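Local coordinates for oxaloacetate acetyl hydrolase (Cryphonectria parasitica, PDB 3M0J), which belongs to the phosphoenolpyruvate phosphomutase family, enzymes built on a TIM-barrel-type fold that bind small ligands at the end of the barrel, at residues L122-L127 against R168-Q173; L220-N225 against R242-S247. One frame throughout, in Å; residues are numbered along the deposited sequence.

Interaction 1. Residues L122-L127 against R168-Q173. With OAF (2,2-difluoro-3,3-dihydroxybutanedioic acid), chain B.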
loop_
_atom_site.group_PDB
_atom_site.type_symbol
_atom_site.label_atom_id
_atom_site.label_comp_id
_atom_site.label_asym_id
_atom_site.label_seq_id
_atom_site.Cartn_x
_atom_site.Cartn_y
_atom_site.Cartn_z
ATOM N N LEU A 122 -6.997 2.720 -22.350
ATOM C CA LEU A 122 -8.107 3.326 -21.626
ATOM C C LEU A 122 -9.374 3.037 -22.427
ATOM O O LEU A 122 -9.427 3.345 -23.615
ATOM C CB LEU A 122 -7.860 4.839 -21.514
ATOM C CG LEU A 122 -8.986 5.769 -21.073
ATOM C CD1 LEU A 122 -9.521 5.335 -19.726
ATOM C CD2 LEU A 122 -8.461 7.195 -21.019
ATOM N N GLU A 123 -10.375 2.438 -21.775
ATOM C CA GLU A 123 -11.543 1.897 -22.461
ATOM C C GLU A 123 -12.831 2.670 -22.191
ATOM O O GLU A 123 -12.872 3.597 -21.367
ATOM C CB GLU A 123 -11.733 0.416 -22.111
ATOM C CG GLU A 123 -12.067 0.184 -20.649
ATOM C CD GLU A 123 -11.676 -1.215 -20.167
ATOM O OE1 GLU A 123 -10.563 -1.670 -20.507
ATOM O OE2 GLU A 123 -12.482 -1.845 -19.445
ATOM N N ASP A 124 -13.864 2.304 -22.941
ATOM C CA ASP A 124 -15.157 2.956 -22.866
ATOM C C ASP A 124 -16.203 2.139 -22.101
ATOM O O ASP A 124 -17.394 2.417 -22.198
ATOM C CB ASP A 124 -15.665 3.286 -24.272
ATOM C CG ASP A 124 -15.765 2.069 -25.155
ATOM O OD1 ASP A 124 -15.308 0.977 -24.739
ATOM O OD2 ASP A 124 -16.305 2.198 -26.275
ATOM N N GLN A 125 -15.768 1.139 -21.338
ATOM C CA GLN A 125 -16.706 0.382 -20.512
ATOM C C GLN A 125 -17.326 1.248 -19.415
ATOM O O GLN A 125 -16.733 2.249 -18.990
ATOM C CB GLN A 125 -16.020 -0.842 -19.903
ATOM C CG GLN A 125 -15.637 -1.900 -20.931
ATOM C CD GLN A 125 -15.354 -3.249 -20.301
ATOM O OE1 GLN A 125 -14.329 -3.882 -20.582
ATOM N NE2 GLN A 125 -16.247 -3.691 -19.436
ATOM N N ILE A 126 -18.519 0.877 -18.959
ATOM C CA ILE A 126 -19.056 1.518 -17.768
ATOM C C ILE A 126 -18.113 1.223 -16.607
ATOM O O ILE A 126 -17.348 0.261 -16.652
ATOM C CB ILE A 126 -20.478 1.039 -17.442
ATOM C CG1 ILE A 126 -20.468 -0.464 -17.157
ATOM C CG2 ILE A 126 -21.426 1.368 -18.603
ATOM C CD1 ILE A 126 -21.765 -0.963 -16.574
ATOM N N LEU A 127 -18.135 2.076 -15.591
ATOM C CA LEU A 127 -17.190 1.961 -14.495
ATOM C C LEU A 127 -17.214 0.596 -13.821
ATOM O O LEU A 127 -16.175 0.078 -13.421
ATOM C CB LEU A 127 -17.429 3.056 -13.458
ATOM C CG LEU A 127 -16.981 4.457 -13.867
ATOM C CD1 LEU A 127 -17.350 5.456 -12.771
ATOM C CD2 LEU A 127 -15.483 4.482 -14.130
ATOM N N ARG A 168 -8.966 2.237 -26.215
ATOM C CA ARG A 168 -9.600 0.945 -26.383
ATOM C C ARG A 168 -11.106 1.125 -26.441
ATOM O O ARG A 168 -11.674 1.871 -25.647
ATOM C CB ARG A 168 -9.231 0.040 -25.210
ATOM C CG ARG A 168 -10.094 -1.216 -25.125
ATOM C CD ARG A 168 -9.559 -2.178 -24.046
ATOM N NE ARG A 168 -10.603 -3.112 -23.615
ATOM C CZ ARG A 168 -10.369 -4.188 -22.865
ATOM N NH1 ARG A 168 -9.120 -4.505 -22.499
ATOM N NH2 ARG A 168 -11.385 -4.955 -22.480
ATOM N N THR A 169 -11.749 0.433 -27.377
ATOM C CA THR A 169 -13.208 0.371 -27.377
ATOM C C THR A 169 -13.710 -1.052 -27.227
ATOM O O THR A 169 -13.288 -1.965 -27.942
ATOM C CB THR A 169 -13.868 1.034 -28.616
ATOM O OG1 THR A 169 -15.292 0.932 -28.485
ATOM C CG2 THR A 169 -13.437 0.334 -29.899
ATOM N N ASP A 170 -14.614 -1.212 -26.267
ATOM C CA ASP A 170 -15.291 -2.468 -25.987
ATOM C C ASP A 170 -16.679 -2.499 -26.612
ATOM O O ASP A 170 -17.516 -3.313 -26.227
ATOM C CB ASP A 170 -15.394 -2.613 -24.477
ATOM C CG ASP A 170 -14.103 -3.105 -23.876
ATOM O OD1 ASP A 170 -13.864 -4.319 -23.961
ATOM O OD2 ASP A 170 -13.311 -2.291 -23.370
ATOM N N ALA A 171 -16.918 -1.608 -27.573
ATOM C CA ALA A 171 -18.264 -1.399 -28.106
ATOM C C ALA A 171 -18.731 -2.460 -29.095
ATOM O O ALA A 171 -19.917 -2.524 -29.419
ATOM C CB ALA A 171 -18.364 -0.018 -28.743
ATOM N N LEU A 172 -17.820 -3.299 -29.574
ATOM C CA LEU A 172 -18.193 -4.269 -30.601
ATOM C C LEU A 172 -19.331 -5.158 -30.108
ATOM O O LEU A 172 -20.347 -5.320 -30.791
ATOM C CB LEU A 172 -16.989 -5.105 -31.041
ATOM C CG LEU A 172 -17.257 -6.090 -32.181
ATOM C CD1 LEU A 172 -17.789 -5.349 -33.391
ATOM C CD2 LEU A 172 -16.007 -6.881 -32.537
ATOM N N GLN A 173 -19.167 -5.728 -28.918
ATOM C CA GLN A 173 -20.140 -6.685 -28.388
ATOM C C GLN A 173 -21.572 -6.156 -28.433
ATOM O O GLN A 173 -22.481 -6.867 -28.853
ATOM C CB GLN A 173 -19.770 -7.101 -26.953
ATOM C CG GLN A 173 -20.609 -8.253 -26.386
ATOM C CD GLN A 173 -20.235 -8.576 -24.944
ATOM O OE1 GLN A 173 -19.170 -9.133 -24.677
ATOM N NE2 GLN A 173 -21.104 -8.213 -24.011
HETATM O O2 OAF B . -5.474 -8.390 -19.660
HETATM C C1 OAF B . -6.342 -7.575 -19.601
HETATM O O1 OAF B . -6.722 -7.043 -18.375
HETATM C C2 OAF B . -7.211 -7.257 -20.821
HETATM O O4 OAF B . -6.409 -7.189 -21.983
HETATM O O3 OAF B . -7.822 -6.008 -20.648
HETATM C C3 OAF B . -8.255 -8.399 -20.912
HETATM F F1 OAF B . -7.673 -9.506 -21.470
HETATM F F2 OAF B . -8.753 -8.747 -19.690
HETATM C C4 OAF B . -9.433 -7.930 -21.753
HETATM O O5 OAF B . -10.375 -7.414 -21.234
HETATM O O6 OAF B . -9.424 -8.263 -23.106
#
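L122-L127 and R168-Q173 meet in a buried, mostly polar contact at the C-terminal ends of strands 119-122 and 164-169, neighbours in the parallel sheet of a TIM-barrel-type fold, where ligands bind in this fold. The last backbone bond between them is R168 N to L122 O, 2.9 Å. Just beyond it the CA-H of E123 points at the carbonyl O of R168.

The D124 carboxylate then ties its loop to the end of strand 164-169 and the turn that follows. Its OD1 takes the backbone N of D170 at 2.8 Å, almost straight (178°) and on the syn side. Its OD2 takes the hydroxyl OG1 of T169 at 2.7 Å. That hydroxyl also accepts from the backbone N of A171, an ST turn. R183 forms a salt bridge with D124 OD2.

R168 runs extended from CG to NE, with CG anti to the backbone N (chi1 167°). This carries the guanidinium to the ligand. NH1 bonds OAF O3 at 2.7 Å, and NH2 bonds OAF O5 at 2.9 Å. D170 grips the same group side-on, OD2 on NE (2.8 Å) and OD1 on NH2. E123 lies alongside, with OE1 over one guanidinium face, 3.4 Å from R168 NE. No N-H points at it, and this pair works by charge alone.

E123 OE2 is paired with K129, and D170 OD1 also meets K137. E123 and D170 thus bring negative charge to R168, while two lysines probably temper it. The side-on grip, through NE and NH2, probably fixes the rotation of the guanidinium, so that NH1 and the second N-H of NH2 are turned to OAF.

Interaction 2. Residues L220-N225 against R242-S247; sequences LNSVEN and RIMIFS. With CA (calcium ion), chain D; OAF (2,2-difluoro-3,3-dihydroxybutanedioic acid), chain B.
S247 OG stands between protein and ligand: it gives a hydrogen bond to N221 OD1 and receives one from OAF O4, both at 2.7 Å. It lies just past the end of strand 243-246. N221 has CG anti to the backbone N (chi1 176°), which brings its amide to the S247 hydroxyl. Its ND2 makes a weak hydrogen bond to OAF O6 at 2.9 Å and a further bond to E198. N221 therefore has its amide held at both ends. CG1 of I245 packs against N221 OD1.

The strands themselves pair in parallel, with L220 beside M244, N221 beside I245 and S222 beside F246. Backbone bonds run from L220 N to I243 O, I245 N to L220 O, S222 N to I245 O and S247 N to S222 O. On the other face L220 and M244 lie side by side, CD2 to CE 3.6 Å. S222 OG sits near CD1 of the F246 ring.

Further along, E224 OE2 and N225 OD1 each bind the calcium ion at 2.3 Å. Two waters also bind it, as do T273 and D275 of the second subunit, making this an intersubunit site.

The pair belongs to the beta-alpha-beta unit of strand 219-222, helix 233-239 and strand 243-246. A236 of that helix covers L220 and M244, V233 touches F246, and strand 27-32 flanks strand 243-246 on its other edge.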
loop_
_atom_site.group_PDB
_atom_site.type_symbol
_atom_site.label_atom_id
_atom_site.label_comp_id
_atom_site.label_asym_id
_atom_site.label_seq_id
_atom_site.Cartn_x
_atom_site.Cartn_y
_atom_site.Cartn_z
ATOM N N LEU A 220 -3.382 -4.983 -31.317
ATOM C CA LEU A 220 -4.216 -6.166 -31.292
ATOM C C LEU A 220 -4.085 -6.841 -29.943
ATOM O O LEU A 220 -2.980 -7.117 -29.512
ATOM C CB LEU A 220 -3.743 -7.125 -32.376
ATOM C CG LEU A 220 -4.391 -8.505 -32.397
ATOM C CD1 LEU A 220 -5.904 -8.358 -32.671
ATOM C CD2 LEU A 220 -3.712 -9.330 -33.470
ATOM N N ASN A 221 -5.209 -7.088 -29.270
ATOM C CA ASN A 221 -5.172 -7.763 -27.976
ATOM C C ASN A 221 -5.487 -9.253 -28.111
ATOM O O ASN A 221 -6.647 -9.659 -28.259
ATOM C CB ASN A 221 -6.137 -7.114 -26.992
ATOM C CG ASN A 221 -6.207 -7.856 -25.669
ATOM O OD1 ASN A 221 -5.281 -8.577 -25.308
ATOM N ND2 ASN A 221 -7.314 -7.705 -24.954
ATOM N N SER A 222 -4.447 -10.066 -28.079
ATOM C CA SER A 222 -4.619 -11.503 -28.155
ATOM C C SER A 222 -4.961 -12.022 -26.770
ATOM O O SER A 222 -4.218 -11.796 -25.819
ATOM C CB SER A 222 -3.339 -12.164 -28.663
ATOM O OG SER A 222 -3.499 -13.575 -28.726
ATOM N N VAL A 223 -6.101 -12.689 -26.648
ATOM C CA VAL A 223 -6.521 -13.246 -25.367
ATOM C C VAL A 223 -6.461 -14.759 -25.460
ATOM O O VAL A 223 -7.286 -15.376 -26.120
ATOM C CB VAL A 223 -7.934 -12.780 -24.987
ATOM C CG1 VAL A 223 -8.405 -13.461 -23.711
ATOM C CG2 VAL A 223 -7.942 -11.267 -24.804
ATOM N N GLU A 224 -5.459 -15.347 -24.816
ATOM C CA GLU A 224 -5.221 -16.779 -24.940
ATOM C C GLU A 224 -6.419 -17.571 -24.447
ATOM O O GLU A 224 -6.864 -17.388 -23.315
ATOM C CB GLU A 224 -3.968 -17.178 -24.172
ATOM C CG GLU A 224 -3.733 -18.693 -24.119
ATOM C CD GLU A 224 -3.402 -19.308 -25.472
ATOM O OE1 GLU A 224 -3.320 -18.583 -26.487
ATOM O OE2 GLU A 224 -3.208 -20.538 -25.519
ATOM N N ASN A 225 -6.937 -18.444 -25.311
ATOM C CA ASN A 225 -8.060 -19.312 -24.962
ATOM C C ASN A 225 -9.358 -18.552 -24.749
ATOM O O ASN A 225 -10.275 -19.053 -24.097
ATOM C CB ASN A 225 -7.707 -20.149 -23.737
ATOM C CG ASN A 225 -6.589 -21.099 -24.026
ATOM O OD1 ASN A 225 -6.392 -21.451 -25.171
ATOM N ND2 ASN A 225 -5.836 -21.503 -23.010
ATOM N N ARG A 242 0.503 -2.546 -35.273
ATOM C CA ARG A 242 1.801 -2.015 -34.851
ATOM C C ARG A 242 2.201 -2.527 -33.471
ATOM O O ARG A 242 3.386 -2.569 -33.130
ATOM C CB ARG A 242 1.823 -0.483 -34.871
ATOM C CG ARG A 242 1.794 0.116 -36.282
ATOM C CD ARG A 242 3.012 -0.346 -37.097
ATOM N NE ARG A 242 4.218 -0.501 -36.280
ATOM C CZ ARG A 242 5.017 0.499 -35.926
ATOM N NH1 ARG A 242 4.749 1.734 -36.327
ATOM N NH2 ARG A 242 6.088 0.264 -35.172
ATOM N N ILE A 243 1.209 -2.898 -32.670
ATOM C CA ILE A 243 1.485 -3.473 -31.359
ATOM C C ILE A 243 0.600 -4.694 -31.194
ATOM O O ILE A 243 -0.546 -4.712 -31.672
ATOM C CB ILE A 243 1.189 -2.484 -30.206
ATOM C CG1 ILE A 243 1.922 -1.158 -30.418
ATOM C CG2 ILE A 243 1.606 -3.092 -28.868
ATOM C CD1 ILE A 243 1.514 -0.077 -29.426
ATOM N N MET A 244 1.116 -5.717 -30.528
ATOM C CA MET A 244 0.292 -6.874 -30.217
ATOM C C MET A 244 0.597 -7.301 -28.789
ATOM O O MET A 244 1.752 -7.567 -28.445
ATOM C CB MET A 244 0.589 -8.009 -31.200
ATOM C CG MET A 244 -0.266 -9.253 -30.999
ATOM S SD MET A 244 0.005 -10.423 -32.355
ATOM C CE MET A 244 -1.276 -11.619 -32.030
ATOM N N ILE A 245 -0.433 -7.345 -27.957
ATOM C CA ILE A 245 -0.263 -7.742 -26.561
ATOM C C ILE A 245 -0.897 -9.104 -26.354
ATOM O O ILE A 245 -1.858 -9.470 -27.043
ATOM C CB ILE A 245 -0.843 -6.713 -25.576
ATOM C CG1 ILE A 245 -2.373 -6.670 -25.647
ATOM C CG2 ILE A 245 -0.266 -5.322 -25.855
ATOM C CD1 ILE A 245 -2.976 -5.651 -24.692
ATOM N N PHE A 246 -0.331 -9.868 -25.423
ATOM C CA PHE A 246 -0.772 -11.228 -25.169
ATOM C C PHE A 246 -1.207 -11.297 -23.725
ATOM O O PHE A 246 -0.447 -11.689 -22.851
ATOM C CB PHE A 246 0.352 -12.210 -25.476
ATOM C CG PHE A 246 0.662 -12.302 -26.935
ATOM C CD1 PHE A 246 0.130 -13.324 -27.700
ATOM C CD2 PHE A 246 1.428 -11.330 -27.550
ATOM C CE1 PHE A 246 0.377 -13.391 -29.060
ATOM C CE2 PHE A 246 1.695 -11.396 -28.899
ATOM C CZ PHE A 246 1.168 -12.423 -29.656
ATOM N N SER A 247 -2.448 -10.895 -23.486
ATOM C CA SER A 247 -2.930 -10.625 -22.134
ATOM C C SER A 247 -2.767 -11.762 -21.134
ATOM O O SER A 247 -2.454 -11.517 -19.971
ATOM C CB SER A 247 -4.394 -10.208 -22.192
ATOM O OG SER A 247 -4.487 -8.916 -22.749
HETATM CA CA CA D . -4.487 -22.277 -26.236
HETATM O O2 OAF B . -5.474 -8.390 -19.660
HETATM C C1 OAF B . -6.342 -7.575 -19.601
HETATM O O1 OAF B . -6.722 -7.043 -18.375
HETATM C C2 OAF B . -7.211 -7.257 -20.821
HETATM O O4 OAF B . -6.409 -7.189 -21.983
HETATM O O3 OAF B . -7.822 -6.008 -20.648
HETATM C C3 OAF B . -8.255 -8.399 -20.912
HETATM F F1 OAF B . -7.673 -9.506 -21.470
HETATM F F2 OAF B . -8.753 -8.747 -19.690
HETATM C C4 OAF B . -9.433 -7.930 -21.753
HETATM O O5 OAF B . -10.375 -7.414 -21.234
HETATM O O6 OAF B . -9.424 -8.263 -23.106
HETATM O O HOH W 1 -2.827 -23.464 -27.553
HETATM O O HOH W 2 -5.124 -21.164 -28.207
#

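Overall arrangement
Both interactions belong to one parallel sheet of the TIM-barrel type, and both reach OAF at the C-terminal ends of their strands. Interaction 1 joins the ends of strands 119-122 and 164-169. Interaction 2 joins strands 219-222 and 243-246. They come in series along the chain, interaction 1 closing before interaction 2 opens. Their centres are 16 Å apart and their nearest atoms about 4 Å, without touching. OAF bridges the gap, held by R168 from one contact and by N221 and S247 from the other. Separate strand pairs thus contribute to one pocket, while segment 220-225 runs on to a calcium site shared with the second subunit.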